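Local structure of enoyl-CoA hydratase (Bacillus halodurans, 3LKE) at residues E46-L54 against L201-V209; L90-F98 against F117-R125. The protein probably catalyses the hydration of enoyl-CoA thioesters or a related reaction on acyl-CoA substrates, as a member of the crotonase-like family. All coordinates share one frame; numbering follows the deposited sequence.

Interaction 1. Residues E46-L54 against L201-V209; sequences ETSIHSIIL and LKAVSEGYV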
loop_
_atom_site.group_PDB
_atom_site.type_symbol
_atom_site.label_atom_id
_atom_site.label_comp_id
_atom_site.label_asym_id
_atom_site.label_seq_id
_atom_site.Cartn_x
_atom_site.Cartn_y
_atom_site.Cartn_z
ATOM N N GLU A 46 27.006 -15.891 5.075
ATOM C CA GLU A 46 28.347 -15.369 4.819
ATOM C C GLU A 46 28.485 -13.932 5.300
ATOM O O GLU A 46 27.885 -13.016 4.736
ATOM C CB GLU A 46 28.690 -15.459 3.332
ATOM C CG GLU A 46 29.954 -14.695 2.937
ATOM C CD GLU A 46 31.203 -15.227 3.622
ATOM O OE1 GLU A 46 31.368 -16.463 3.684
ATOM O OE2 GLU A 46 32.021 -14.404 4.092
ATOM N N THR A 47 29.298 -13.730 6.333
ATOM C CA THR A 47 29.362 -12.433 7.000
ATOM C C THR A 47 30.063 -11.320 6.222
ATOM O O THR A 47 29.823 -10.144 6.489
ATOM C CB THR A 47 29.996 -12.549 8.397
ATOM O OG1 THR A 47 31.220 -13.287 8.302
ATOM C CG2 THR A 47 29.050 -13.268 9.344
ATOM N N SER A 48 30.913 -11.673 5.259
ATOM C CA SER A 48 31.681 -10.650 4.542
ATOM C C SER A 48 30.924 -9.948 3.408
ATOM O O SER A 48 31.165 -8.769 3.133
ATOM C CB SER A 48 33.020 -11.205 4.028
ATOM O OG SER A 48 32.842 -12.157 2.988
ATOM N N ILE A 49 30.008 -10.656 2.756
ATOM C CA ILE A 49 29.334 -10.089 1.594
ATOM C C ILE A 49 28.247 -9.106 2.002
ATOM O O ILE A 49 27.696 -9.203 3.095
ATOM C CB ILE A 49 28.730 -11.172 0.693
ATOM C CG1 ILE A 49 27.597 -11.907 1.418
ATOM C CG2 ILE A 49 29.819 -12.133 0.222
ATOM C CD1 ILE A 49 26.956 -13.001 0.590
ATOM N N HIS A 50 27.961 -8.158 1.116
ATOM C CA HIS A 50 26.912 -7.169 1.350
ATOM C C HIS A 50 25.709 -7.385 0.433
ATOM O O HIS A 50 24.627 -6.834 0.670
ATOM C CB HIS A 50 27.458 -5.755 1.164
ATOM C CG HIS A 50 28.280 -5.580 -0.078
ATOM N ND1 HIS A 50 27.734 -5.602 -1.344
ATOM C CD2 HIS A 50 29.610 -5.379 -0.245
ATOM C CE1 HIS A 50 28.692 -5.419 -2.237
ATOM N NE2 HIS A 50 29.840 -5.282 -1.596
ATOM N N SER A 51 25.894 -8.193 -0.607
ATOM C CA SER A 51 24.865 -8.368 -1.621
ATOM C C SER A 51 24.798 -9.805 -2.128
ATOM O O SER A 51 25.766 -10.568 -2.041
ATOM C CB SER A 51 25.123 -7.439 -2.809
ATOM O OG SER A 51 25.208 -6.089 -2.409
ATOM N N ILE A 52 23.630 -10.155 -2.657
ATOM C CA ILE A 52 23.412 -11.420 -3.331
ATOM C C ILE A 52 22.723 -11.114 -4.651
ATOM O O ILE A 52 21.679 -10.465 -4.676
ATOM C CB ILE A 52 22.531 -12.360 -2.499
ATOM C CG1 ILE A 52 23.250 -12.761 -1.210
ATOM C CG2 ILE A 52 22.185 -13.605 -3.297
ATOM C CD1 ILE A 52 22.404 -13.550 -0.266
ATOM N N ILE A 53 23.323 -11.570 -5.746
ATOM C CA ILE A 53 22.806 -11.333 -7.086
ATOM C C ILE A 53 22.302 -12.644 -7.680
ATOM O O ILE A 53 23.047 -13.622 -7.726
ATOM C CB ILE A 53 23.931 -10.799 -8.016
ATOM C CG1 ILE A 53 24.517 -9.501 -7.460
ATOM C CG2 ILE A 53 23.399 -10.581 -9.431
ATOM C CD1 ILE A 53 23.524 -8.357 -7.428
ATOM N N LEU A 54 21.047 -12.670 -8.132
ATOM C CA LEU A 54 20.485 -13.872 -8.760
ATOM C C LEU A 54 20.391 -13.636 -10.253
ATOM O O LEU A 54 19.924 -12.579 -10.688
ATOM C CB LEU A 54 19.104 -14.196 -8.170
ATOM C CG LEU A 54 19.145 -14.621 -6.700
ATOM C CD1 LEU A 54 18.321 -13.632 -5.878
ATOM C CD2 LEU A 54 18.628 -16.026 -6.521
ATOM N N LEU A 201 26.425 -2.208 -7.091
ATOM C CA LEU A 201 27.115 -2.917 -6.025
ATOM C C LEU A 201 28.162 -2.035 -5.352
ATOM O O LEU A 201 28.425 -2.172 -4.158
ATOM C CB LEU A 201 27.754 -4.198 -6.552
ATOM C CG LEU A 201 26.756 -5.253 -7.027
ATOM C CD1 LEU A 201 27.492 -6.466 -7.571
ATOM C CD2 LEU A 201 25.788 -5.640 -5.896
ATOM N N LYS A 202 28.758 -1.138 -6.131
ATOM C CA LYS A 202 29.706 -0.177 -5.591
ATOM C C LYS A 202 29.005 0.713 -4.560
ATOM O O LYS A 202 29.553 0.977 -3.490
ATOM C CB LYS A 202 30.306 0.669 -6.714
ATOM C CG LYS A 202 31.260 1.756 -6.244
ATOM C CD LYS A 202 31.418 2.830 -7.316
ATOM C CE LYS A 202 31.782 2.212 -8.668
ATOM N NZ LYS A 202 31.697 3.207 -9.775
ATOM N N ALA A 203 27.786 1.151 -4.883
ATOM C CA ALA A 203 26.996 1.989 -3.979
ATOM C C ALA A 203 26.650 1.233 -2.706
ATOM O O ALA A 203 26.743 1.777 -1.604
ATOM C CB ALA A 203 25.738 2.475 -4.667
ATOM N N VAL A 204 26.246 -0.024 -2.862
ATOM C CA VAL A 204 25.971 -0.876 -1.716
ATOM C C VAL A 204 27.196 -1.031 -0.815
ATOM O O VAL A 204 27.078 -0.978 0.410
ATOM C CB VAL A 204 25.465 -2.267 -2.144
ATOM C CG1 VAL A 204 25.191 -3.137 -0.931
ATOM C CG2 VAL A 204 24.219 -2.137 -2.998
ATOM N N SER A 205 28.373 -1.216 -1.417
ATOM C CA SER A 205 29.574 -1.530 -0.645
ATOM C C SER A 205 29.982 -0.367 0.254
ATOM O O SER A 205 30.693 -0.567 1.248
ATOM C CB SER A 205 30.753 -1.916 -1.565
ATOM O OG SER A 205 31.238 -0.791 -2.274
ATOM N N GLU A 206 29.535 0.836 -0.105
ATOM C CA GLU A 206 29.839 2.047 0.661
ATOM C C GLU A 206 29.066 2.081 1.970
ATOM O O GLU A 206 29.283 2.962 2.804
ATOM C CB GLU A 206 29.524 3.309 -0.150
ATOM C CG GLU A 206 30.286 3.415 -1.464
ATOM C CD GLU A 206 30.201 4.800 -2.081
ATOM O OE1 GLU A 206 29.491 4.961 -3.102
ATOM O OE2 GLU A 206 30.844 5.732 -1.545
ATOM N N GLY A 207 28.168 1.120 2.149
ATOM C CA GLY A 207 27.363 1.043 3.353
ATOM C C GLY A 207 28.001 0.160 4.409
ATOM O O GLY A 207 29.105 -0.354 4.227
ATOM N N TYR A 208 27.307 -0.005 5.525
ATOM C CA TYR A 208 27.799 -0.818 6.627
ATOM C C TYR A 208 26.893 -2.027 6.789
ATOM O O TYR A 208 25.692 -1.894 7.040
ATOM C CB TYR A 208 27.846 0.023 7.907
ATOM C CG TYR A 208 28.364 -0.680 9.140
ATOM C CD1 TYR A 208 29.588 -1.343 9.133
ATOM C CD2 TYR A 208 27.647 -0.644 10.330
ATOM C CE1 TYR A 208 30.065 -1.973 10.273
ATOM C CE2 TYR A 208 28.114 -1.262 11.468
ATOM C CZ TYR A 208 29.327 -1.927 11.437
ATOM O OH TYR A 208 29.793 -2.545 12.579
ATOM N N VAL A 209 27.475 -3.212 6.627
ATOM C CA VAL A 209 26.710 -4.456 6.607
ATOM C C VAL A 209 25.673 -4.608 7.731
ATOM O O VAL A 209 24.515 -4.931 7.461
ATOM C CB VAL A 209 27.651 -5.681 6.555
ATOM C CG1 VAL A 209 26.921 -6.959 6.939
ATOM C CG2 VAL A 209 28.269 -5.790 5.173
#
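His50 lays its imidazole ring against the C-terminal part of helix 190-205, with Ser205 CA over one ring face, offset toward the rim. His50 NE2 comes 3.5 Å from Ser205 CB. His50 ND1 lies 3.6 Å from Val204 CG1. The ring gets there because CG sits between the backbone N and the carbonyl carbon (chi1 47°), a tight setting that carries the imidazole out toward the helix. Its rotation is fixed from the strand side: Ser51 OG lies in the ring plane at the edge and shares a 2.8 Å hydrogen bond with His50 ND1, close to straight at 163°. Histidine suits this place, since a flat ring can lie against a helix turn while an edge nitrogen pairs with the neighbouring serine. An alanine here would probably leave Ser51 OG without its ring partner and open a gap beside Val204 and Ser205.

Strand 51-56 belongs to the main sheet of the crotonase fold, and the segments 51-54 and 201-205 run nearly antiparallel, at 159°, with their axes 10.4 Å apart. Leu201 spans part of that distance: its CD2 reaches Ser51 OG at 3.6 Å and meets Ile53 CD1 tip to tip at 3.9 Å, branched aliphatic chains filling the layer between helix and sheet. Tyr16, on the adjoining strand 14-19, also touches both Leu201 and Ile53. Val209 closes the other end, setting CG2 4.1 Å from His50 CB; the compact valine follows Tyr208, the N-cap of the next helix. Val204 also packs on Leu167 of the second subunit, and Ala203 O accepts a hydrogen bond from His139 NE2 of that same neighbouring chain.

Interaction 2. Residues L90-F98 against F117-R125; sequences LNHCVLEIF and FNMMLACDR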
loop_
_atom_site.group_PDB
_atom_site.type_symbol
_atom_site.label_atom_id
_atom_site.label_comp_id
_atom_site.label_asym_id
_atom_site.label_seq_id
_atom_site.Cartn_x
_atom_site.Cartn_y
_atom_site.Cartn_z
ATOM N N LEU A 90 10.641 -24.828 -2.666
ATOM C CA LEU A 90 10.524 -23.555 -3.377
ATOM C C LEU A 90 9.963 -22.444 -2.488
ATOM O O LEU A 90 10.388 -21.303 -2.597
ATOM C CB LEU A 90 9.706 -23.708 -4.657
ATOM C CG LEU A 90 10.302 -24.634 -5.727
ATOM C CD1 LEU A 90 9.367 -24.750 -6.920
ATOM C CD2 LEU A 90 11.690 -24.164 -6.165
ATOM N N ASN A 91 9.029 -22.766 -1.597
ATOM C CA ASN A 91 8.577 -21.745 -0.645
ATOM C C ASN A 91 9.726 -21.291 0.250
ATOM O O ASN A 91 9.853 -20.109 0.577
ATOM C CB ASN A 91 7.408 -22.238 0.209
ATOM C CG ASN A 91 6.124 -22.334 -0.566
ATOM O OD1 ASN A 91 5.988 -21.757 -1.654
ATOM N ND2 ASN A 91 5.157 -23.066 -0.012
ATOM N N HIS A 92 10.576 -22.227 0.659
ATOM C CA HIS A 92 11.716 -21.819 1.464
ATOM C C HIS A 92 12.686 -20.921 0.712
ATOM O O HIS A 92 13.228 -19.983 1.291
ATOM C CB HIS A 92 12.421 -23.012 2.108
ATOM C CG HIS A 92 11.823 -23.404 3.421
ATOM N ND1 HIS A 92 12.029 -22.678 4.576
ATOM C CD2 HIS A 92 11.001 -24.424 3.759
ATOM C CE1 HIS A 92 11.368 -23.241 5.570
ATOM N NE2 HIS A 92 10.737 -24.304 5.103
ATOM N N CYS A 93 12.901 -21.187 -0.577
ATOM C CA CYS A 93 13.697 -20.265 -1.385
ATOM C C CYS A 93 13.120 -18.848 -1.302
ATOM O O CYS A 93 13.844 -17.886 -1.070
ATOM C CB CYS A 93 13.735 -20.698 -2.840
ATOM S SG CYS A 93 14.697 -22.204 -3.110
ATOM N N VAL A 94 11.812 -18.724 -1.502
ATOM C CA VAL A 94 11.180 -17.393 -1.457
ATOM C C VAL A 94 11.380 -16.703 -0.100
ATOM O O VAL A 94 11.737 -15.524 -0.023
ATOM C CB VAL A 94 9.663 -17.459 -1.782
ATOM C CG1 VAL A 94 9.012 -16.091 -1.550
ATOM C CG2 VAL A 94 9.440 -17.933 -3.215
ATOM N N LEU A 95 11.143 -17.449 0.970
ATOM C CA LEU A 95 11.199 -16.898 2.316
ATOM C C LEU A 95 12.633 -16.502 2.671
ATOM O O LEU A 95 12.869 -15.453 3.258
ATOM C CB LEU A 95 10.630 -17.910 3.318
ATOM C CG LEU A 95 10.358 -17.409 4.737
ATOM C CD1 LEU A 95 9.483 -16.171 4.702
ATOM C CD2 LEU A 95 9.712 -18.535 5.554
ATOM N N GLU A 96 13.587 -17.348 2.287
ATOM C CA GLU A 96 15.016 -17.108 2.559
ATOM C C GLU A 96 15.610 -15.947 1.770
ATOM O O GLU A 96 16.519 -15.270 2.237
ATOM C CB GLU A 96 15.819 -18.383 2.302
ATOM C CG GLU A 96 15.341 -19.552 3.120
ATOM C CD GLU A 96 16.190 -19.797 4.344
ATOM O OE1 GLU A 96 17.096 -18.975 4.623
ATOM O OE2 GLU A 96 15.939 -20.811 5.025
ATOM N N ILE A 97 15.091 -15.699 0.575
ATOM C CA ILE A 97 15.460 -14.484 -0.134
ATOM C C ILE A 97 14.877 -13.301 0.620
ATOM O O ILE A 97 15.589 -12.370 0.963
ATOM C CB ILE A 97 14.925 -14.480 -1.577
ATOM C CG1 ILE A 97 15.596 -15.594 -2.383
ATOM C CG2 ILE A 97 15.169 -13.121 -2.255
ATOM C CD1 ILE A 97 14.982 -15.807 -3.748
ATOM N N PHE A 98 13.579 -13.366 0.892
ATOM C CA PHE A 98 12.888 -12.267 1.545
ATOM C C PHE A 98 13.544 -11.853 2.856
ATOM O O PHE A 98 13.634 -10.670 3.162
ATOM C CB PHE A 98 11.433 -12.640 1.812
ATOM C CG PHE A 98 10.598 -11.477 2.265
ATOM C CD1 PHE A 98 10.139 -10.539 1.353
ATOM C CD2 PHE A 98 10.262 -11.327 3.601
ATOM C CE1 PHE A 98 9.357 -9.470 1.772
ATOM C CE2 PHE A 98 9.478 -10.246 4.025
ATOM C CZ PHE A 98 9.029 -9.329 3.110
ATOM N N PHE A 117 9.482 -15.990 -12.489
ATOM C CA PHE A 117 9.624 -14.582 -12.171
ATOM C C PHE A 117 9.224 -14.314 -10.727
ATOM O O PHE A 117 9.923 -13.608 -10.004
ATOM C CB PHE A 117 8.772 -13.706 -13.094
ATOM C CG PHE A 117 8.828 -12.247 -12.740
ATOM C CD1 PHE A 117 10.036 -11.573 -12.756
ATOM C CD2 PHE A 117 7.693 -11.565 -12.349
ATOM C CE1 PHE A 117 10.113 -10.234 -12.432
ATOM C CE2 PHE A 117 7.755 -10.217 -12.020
ATOM C CZ PHE A 117 8.971 -9.554 -12.055
ATOM N N ASN A 118 8.105 -14.898 -10.300
ATOM C CA ASN A 118 7.504 -14.496 -9.025
ATOM C C ASN A 118 8.387 -14.699 -7.801
ATOM O O ASN A 118 8.344 -13.885 -6.872
ATOM C CB ASN A 118 6.139 -15.166 -8.840
ATOM C CG ASN A 118 5.169 -14.777 -9.933
ATOM O OD1 ASN A 118 5.268 -13.688 -10.478
ATOM N ND2 ASN A 118 4.215 -15.655 -10.249
ATOM N N MET A 119 9.189 -15.764 -7.800
ATOM C CA MET A 119 10.174 -15.966 -6.722
ATOM C C MET A 119 11.064 -14.731 -6.546
ATOM O O MET A 119 11.403 -14.350 -5.422
ATOM C CB MET A 119 11.015 -17.235 -6.938
ATOM C CG MET A 119 10.276 -18.523 -6.551
ATOM S SD MET A 119 11.352 -19.971 -6.313
ATOM C CE MET A 119 12.984 -19.142 -6.332
ATOM N N MET A 120 11.409 -14.085 -7.654
ATOM C CA MET A 120 12.323 -12.949 -7.589
ATOM C C MET A 120 11.661 -11.688 -7.032
ATOM O O MET A 120 12.339 -10.706 -6.752
ATOM C CB MET A 120 12.980 -12.671 -8.947
ATOM C CG MET A 120 13.803 -13.857 -9.501
ATOM S SD MET A 120 15.155 -14.414 -8.417
ATOM C CE MET A 120 14.513 -15.954 -7.822
ATOM N N LEU A 121 10.333 -11.711 -6.873
ATOM C CA LEU A 121 9.644 -10.572 -6.277
ATOM C C LEU A 121 10.024 -10.382 -4.813
ATOM O O LEU A 121 9.774 -9.318 -4.233
ATOM C CB LEU A 121 8.130 -10.716 -6.441
ATOM C CG LEU A 121 7.651 -10.656 -7.887
ATOM C CD1 LEU A 121 6.142 -10.938 -7.949
ATOM C CD2 LEU A 121 7.957 -9.285 -8.479
ATOM N N ALA A 122 10.662 -11.399 -4.226
ATOM C CA ALA A 122 11.185 -11.289 -2.871
ATOM C C ALA A 122 12.452 -10.437 -2.778
ATOM O O ALA A 122 12.867 -10.062 -1.683
ATOM C CB ALA A 122 11.445 -12.652 -2.295
ATOM N N CYS A 123 13.068 -10.145 -3.922
ATOM C CA CYS A 123 14.340 -9.415 -3.927
ATOM C C CYS A 123 14.121 -7.928 -3.685
ATOM O O CYS A 123 13.029 -7.396 -3.918
ATOM C CB CYS A 123 15.075 -9.579 -5.260
ATOM S SG CYS A 123 15.684 -11.239 -5.575
ATOM N N ASP A 124 15.176 -7.267 -3.219
ATOM C CA ASP A 124 15.143 -5.826 -2.971
ATOM C C ASP A 124 15.021 -5.017 -4.252
ATOM O O ASP A 124 14.451 -3.944 -4.260
ATOM C CB ASP A 124 16.401 -5.381 -2.250
ATOM C CG ASP A 124 16.502 -5.936 -0.853
ATOM O OD1 ASP A 124 15.451 -6.123 -0.185
ATOM O OD2 ASP A 124 17.640 -6.165 -0.410
ATOM N N ARG A 125 15.588 -5.532 -5.341
ATOM C CA ARG A 125 15.502 -4.833 -6.610
ATOM C C ARG A 125 15.528 -5.872 -7.719
ATOM O O ARG A 125 16.213 -6.876 -7.612
ATOM C CB ARG A 125 16.663 -3.829 -6.763
ATOM C CG ARG A 125 16.516 -2.875 -7.940
ATOM C CD ARG A 125 17.527 -1.713 -7.855
ATOM N NE ARG A 125 17.224 -0.635 -8.795
ATOM C CZ ARG A 125 16.334 0.322 -8.590
ATOM N NH1 ARG A 125 15.593 0.317 -7.480
ATOM N NH2 ARG A 125 16.150 1.269 -9.509
#
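Phe98 supplies the one flat group in this contact, and its ring meets Ala122 only obliquely, CD1 standing 4.1 Å from Ala122 O. The ring engages Lys220 in a cation-pi interaction, and a glycerol molecule, probably from the crystallisation liquor, lies about 3 Å from the side chain. Closer to the backbone, Phe98 CB packs on Ala122 CB.

That alanine is the small residue on which the helix rests: Ala122 CB lies 3.7 Å from Val94 O and 3.8 Å from Ile97 CG2, and the two CA atoms of Phe98 and Ala122 come within 4.8 Å, an approach suited to a side chain of one carbon. Ile97 uses both its branches. Ile97 CG2, standing opposite the backbone N across the CA-CB bond, reaches Ala122 and lies 3.9 Å from Cys123 SG, while CD1 on the other branch touches Met120 CE, the two side chains crossing at a slant.

Met119 slants across Val94, with Met119 CG 3.5 Å from Val94 CG2, tighter than usual van der Waals contact. The chain then turns through a nearly eclipsed chi3 (11°), an unusual setting that a thioether tolerates better than a hydrocarbon chain would, and brings Met119 CE 3.9 Å from Cys93 CB, with SD near Leu90. No hydrogen bond joins the segments, so apolar packing carries the contact.

Helix 81-98 is thus laid over the 3-10 turn that leads from helix 115-118 into strand 125-129 of the main sheet. Helix 30-45 adds Leu36 against Met119 and Ile40 against Ile97, helix 223-241 packs on Phe98, and strand 103-108 packs on Met120 and Cys123 through Ala106.

Interaction 2 lies near the centre of the chain and all its touching residues are buried, whereas interaction 1, its centre about 18 Å from that of interaction 2, is only partly buried and includes exposed residues. Neither has a hydrogen bond across it, but their chemistry differs: sulfur and aliphatic groups pack in interaction 2, while interaction 1 adds polar groups bonded within their own segment, as His50 is with Ser51. Both are tied to the main sheet, through strand 51-56 in one and the entry to strand 125-129 in the other, and strand 103-108 lies between those two. They meet where Leu54 CD1 packs on Cys123 SG, 3.6 Å away. Both also touch the second subunit.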